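Local coordinates for 2-hydroxyhepta-2,4-diene-1,7-dioate isomerase (PDB 4DBF), which binds magnesium and probably acts as an oxaloacetate decarboxylase of the FAH family, with lyase or isomerase activity, at residues V168-R171 with D172-F175; E237-E240 with F241-S245. All coordinates share one frame; numbering follows the deposited sequence.

Contact 1: V168-R171 with D172-F175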
loop_
_atom_site.group_PDB
_atom_site.type_symbol
_atom_site.label_atom_id
_atom_site.label_comp_id
_atom_site.label_asym_id
_atom_site.label_seq_id
_atom_site.Cartn_x
_atom_site.Cartn_y
_atom_site.Cartn_z
ATOM N N VAL A 168 -3.428 -10.700 10.397
ATOM C CA VAL A 168 -3.894 -10.418 11.772
ATOM C C VAL A 168 -4.888 -9.277 11.622
ATOM O O VAL A 168 -4.644 -8.391 10.831
ATOM C CB VAL A 168 -2.702 -9.971 12.615
ATOM C CG1 VAL A 168 -3.156 -9.550 13.994
ATOM C CG2 VAL A 168 -1.660 -11.169 12.703
ATOM N N SER A 169 -6.004 -9.324 12.353
ATOM C CA SER A 169 -7.127 -8.425 12.137
ATOM C C SER A 169 -7.811 -8.125 13.504
ATOM O O SER A 169 -8.183 -9.097 14.207
ATOM C CB SER A 169 -8.199 -9.167 11.288
ATOM O OG SER A 169 -7.583 -9.964 10.225
ATOM N N SER A 170 -7.961 -6.842 13.837
ATOM C CA SER A 170 -8.801 -6.430 14.995
ATOM C C SER A 170 -10.254 -6.504 14.520
ATOM O O SER A 170 -10.674 -5.666 13.707
ATOM C CB SER A 170 -8.499 -4.989 15.396
ATOM O OG SER A 170 -9.465 -4.517 16.374
ATOM N N ARG A 171 -11.013 -7.493 14.972
ATOM C CA ARG A 171 -12.423 -7.602 14.520
ATOM C C ARG A 171 -13.265 -6.424 14.974
ATOM O O ARG A 171 -14.199 -6.012 14.300
ATOM C CB ARG A 171 -13.066 -8.870 15.061
ATOM C CG ARG A 171 -12.344 -10.117 14.667
ATOM C CD ARG A 171 -12.308 -10.366 13.121
ATOM N NE ARG A 171 -11.749 -11.663 12.833
ATOM C CZ ARG A 171 -11.208 -12.018 11.654
ATOM N NH1 ARG A 171 -11.123 -11.150 10.668
ATOM N NH2 ARG A 171 -10.660 -13.205 11.509
ATOM N N ASP A 172 -12.947 -5.893 16.148
ATOM C CA ASP A 172 -13.656 -4.708 16.639
ATOM C C ASP A 172 -13.437 -3.494 15.769
ATOM O O ASP A 172 -14.387 -2.689 15.521
ATOM C CB ASP A 172 -13.237 -4.375 18.100
ATOM C CG ASP A 172 -13.797 -5.380 19.127
ATOM O OD1 ASP A 172 -14.675 -6.192 18.764
ATOM O OD2 ASP A 172 -13.268 -5.419 20.288
ATOM N N LEU A 173 -12.177 -3.277 15.324
ATOM C CA LEU A 173 -11.936 -2.122 14.436
ATOM C C LEU A 173 -12.547 -2.344 13.056
ATOM O O LEU A 173 -13.009 -1.330 12.449
ATOM C CB LEU A 173 -10.448 -1.771 14.286
ATOM C CG LEU A 173 -9.758 -1.299 15.583
ATOM C CD1 LEU A 173 -8.271 -1.186 15.328
ATOM C CD2 LEU A 173 -10.308 0.042 16.090
ATOM N N GLN A 174 -12.557 -3.590 12.574
ATOM C CA GLN A 174 -13.168 -3.843 11.271
ATOM C C GLN A 174 -14.651 -3.350 11.302
ATOM O O GLN A 174 -15.129 -2.653 10.382
ATOM C CB GLN A 174 -13.190 -5.295 10.941
ATOM C CG GLN A 174 -11.923 -5.848 10.415
ATOM C CD GLN A 174 -12.068 -7.321 10.031
ATOM O OE1 GLN A 174 -11.675 -8.208 10.737
ATOM N NE2 GLN A 174 -12.653 -7.566 8.879
ATOM N N PHE A 175 -15.361 -3.768 12.350
ATOM C CA PHE A 175 -16.693 -3.234 12.597
ATOM C C PHE A 175 -16.772 -1.737 12.825
ATOM O O PHE A 175 -17.586 -1.110 12.176
ATOM C CB PHE A 175 -17.399 -3.990 13.755
ATOM C CG PHE A 175 -18.755 -3.451 14.034
ATOM C CD1 PHE A 175 -19.810 -3.704 13.140
ATOM C CD2 PHE A 175 -18.970 -2.628 15.130
ATOM C CE1 PHE A 175 -21.080 -3.188 13.361
ATOM C CE2 PHE A 175 -20.250 -2.092 15.356
ATOM C CZ PHE A 175 -21.282 -2.378 14.448
#
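Arg171 and Gln174 meet because both chains set CG anti to their carbonyl carbons (chi1 -58° and -81°), Arg171 then bending at chi2 while Gln174 runs on extended, so that the two lie side by side and point the same way. Arg171 NH1 donates to Gln174 OE1 over 3.0 Å, a bond that lies in the carbonyl plane on a lone pair and arrives at the edge of the guanidinium, near its plane. The guanidinium and amide planes are nevertheless turned 50° apart. On its other side-chain nitrogens Arg171 forms salt bridges, NE with Glu134 and NH2 with the magnesium ligand Glu136. Ser169 CB, 3.6 Å from Gln174 OE1, packs beside the amide, while Ser169 OG is bonded to Asp167 O and Lys184 NZ.

Ser170 is the N-cap of helix 171-177. Its OG accepts from Leu173 N at 3.2 Å and also bonds with Thr131 O; Leu173 CG sits 3.3 Å from the same OG. The first helical turns are closed by Gln174 N to Ser170 O (3.0 Å) and Phe175 N to Arg171 O (3.2 Å).

Chemically, the guanidinium is held in orientation by a neutral amide and two carboxylates, so that Arg171, a second-shell partner of the metal site, links the start of the helix to Glu136 and probably helps to hold that ligand in place.

Contact 2: E237-E240 with F241-S245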
loop_
_atom_site.group_PDB
_atom_site.type_symbol
_atom_site.label_atom_id
_atom_site.label_comp_id
_atom_site.label_asym_id
_atom_site.label_seq_id
_atom_site.Cartn_x
_atom_site.Cartn_y
_atom_site.Cartn_z
ATOM N N GLU A 237 -7.695 -17.162 -10.957
ATOM C CA GLU A 237 -8.708 -16.133 -11.040
ATOM C C GLU A 237 -8.335 -14.955 -10.081
ATOM O O GLU A 237 -8.578 -13.803 -10.407
ATOM C CB GLU A 237 -10.084 -16.664 -10.639
ATOM C CG GLU A 237 -11.142 -15.621 -10.735
ATOM C CD GLU A 237 -12.549 -16.083 -10.328
ATOM O OE1 GLU A 237 -12.737 -17.264 -9.927
ATOM O OE2 GLU A 237 -13.451 -15.206 -10.402
ATOM N N ILE A 238 -7.775 -15.272 -8.916
ATOM C CA ILE A 238 -7.301 -14.179 -8.012
ATOM C C ILE A 238 -6.293 -13.275 -8.751
ATOM O O ILE A 238 -6.413 -12.050 -8.773
ATOM C CB ILE A 238 -6.629 -14.775 -6.785
ATOM C CG1 ILE A 238 -7.679 -15.570 -5.978
ATOM C CG2 ILE A 238 -6.050 -13.636 -5.864
ATOM C CD1 ILE A 238 -7.059 -16.337 -4.759
ATOM N N ILE A 239 -5.284 -13.869 -9.351
ATOM C CA ILE A 239 -4.279 -13.102 -10.071
ATOM C C ILE A 239 -4.822 -12.261 -11.253
ATOM O O ILE A 239 -4.457 -11.139 -11.432
ATOM C CB ILE A 239 -3.084 -13.983 -10.427
ATOM C CG1 ILE A 239 -2.275 -14.264 -9.179
ATOM C CG2 ILE A 239 -2.200 -13.333 -11.439
ATOM C CD1 ILE A 239 -1.649 -15.607 -9.126
ATOM N N GLU A 240 -5.744 -12.822 -12.002
ATOM C CA GLU A 240 -6.397 -12.109 -13.073
ATOM C C GLU A 240 -7.229 -10.926 -12.572
ATOM O O GLU A 240 -7.205 -9.841 -13.114
ATOM C CB GLU A 240 -7.291 -13.075 -13.788
ATOM C CG GLU A 240 -8.098 -12.485 -14.881
ATOM C CD GLU A 240 -8.950 -13.531 -15.543
ATOM O OE1 GLU A 240 -9.992 -13.825 -15.015
ATOM O OE2 GLU A 240 -8.552 -14.063 -16.564
ATOM N N PHE A 241 -7.971 -11.182 -11.512
ATOM C CA PHE A 241 -8.791 -10.178 -10.856
ATOM C C PHE A 241 -7.984 -8.976 -10.340
ATOM O O PHE A 241 -8.288 -7.875 -10.578
ATOM C CB PHE A 241 -9.529 -10.862 -9.719
ATOM C CG PHE A 241 -10.434 -9.968 -8.935
ATOM C CD1 PHE A 241 -11.617 -9.562 -9.447
ATOM C CD2 PHE A 241 -10.131 -9.615 -7.663
ATOM C CE1 PHE A 241 -12.457 -8.781 -8.722
ATOM C CE2 PHE A 241 -10.956 -8.826 -6.936
ATOM C CZ PHE A 241 -12.123 -8.416 -7.463
ATOM N N ILE A 242 -6.914 -9.261 -9.653
ATOM C CA ILE A 242 -6.060 -8.239 -9.126
ATOM C C ILE A 242 -5.373 -7.473 -10.242
ATOM O O ILE A 242 -5.490 -6.304 -10.300
ATOM C CB ILE A 242 -5.040 -8.825 -8.156
ATOM C CG1 ILE A 242 -5.739 -9.427 -6.952
ATOM C CG2 ILE A 242 -4.047 -7.781 -7.739
ATOM C CD1 ILE A 242 -4.793 -10.075 -5.999
ATOM N N THR A 243 -4.683 -8.177 -11.121
ATOM C CA THR A 243 -3.913 -7.554 -12.157
ATOM C C THR A 243 -4.736 -6.888 -13.253
ATOM O O THR A 243 -4.220 -6.182 -14.043
ATOM C CB THR A 243 -2.839 -8.495 -12.725
ATOM O OG1 THR A 243 -3.450 -9.562 -13.434
ATOM C CG2 THR A 243 -2.024 -9.039 -11.648
ATOM N N ALA A 244 -6.027 -7.097 -13.272
ATOM C CA ALA A 244 -6.896 -6.340 -14.144
ATOM C C ALA A 244 -7.072 -4.887 -13.689
ATOM O O ALA A 244 -7.462 -4.051 -14.453
ATOM C CB ALA A 244 -8.238 -6.995 -14.258
ATOM N N SER A 245 -6.813 -4.648 -12.417
ATOM C CA SER A 245 -6.976 -3.344 -11.827
ATOM C C SER A 245 -5.628 -2.667 -11.500
ATOM O O SER A 245 -5.474 -1.531 -11.716
ATOM C CB SER A 245 -7.836 -3.434 -10.556
ATOM O OG SER A 245 -9.188 -3.582 -10.820
#
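Ile238 and Ile242, one helical turn apart, lie side by side and point the same way, with Ile238 CG2 3.8 Å from Ile242 CD1. Ile242 CG1 also comes within 3.3 Å of Ile238 O, the carbonyl that accepts from Ile242 N at 3.0 Å. Together they form an apolar stripe facing strands 83-87 and 253-255, where both side chains touch Ile86 and Ile254.

Thr243 turns back onto the helix instead. With chi1 at 68°, its OG1 stands between the backbone N and the carbonyl carbon and donates to Ile239 O over 2.7 Å. Thr243 N reaches that oxygen too, at 3.0 Å, and the two donors come from opposite faces of the carbonyl plane, so the oxygen is gripped twice. The hydroxyl is also bonded to Val150 N. Phe241 is directed differently: CB lies 3.2 Å from Glu237 O, but the ring leads away and packs on Arg182 of the second subunit. Glu240, extended beyond CG, bonds through OE2 with Ala152 N.

This is the pattern of an amphipathic helix near its C-terminal end, with isoleucines laid against strands 83-87 and 253-255, a threonine bonded back to the preceding turn, and an aromatic residue at the dimer interface.

Both contacts are local and close no long loop: in each, the two segments follow one another directly. From the N terminus, contact 1 comes first, where strand 159-170 passes into helix 171-177 just beyond the metal ligand Asp167. Helix 181-185 and strands 190-197, 209-216 and 219-227 then intervene before contact 2, on helix 235-243. The contacts are in series, neither nesting nor crossing; their centres lie 25 Å apart and their nearest atoms about 16 Å. Contact 1 joins a strand end to a helix beside the magnesium site, whereas contact 2 sets a helix against strands 83-87 and 253-255 and reaches the second subunit.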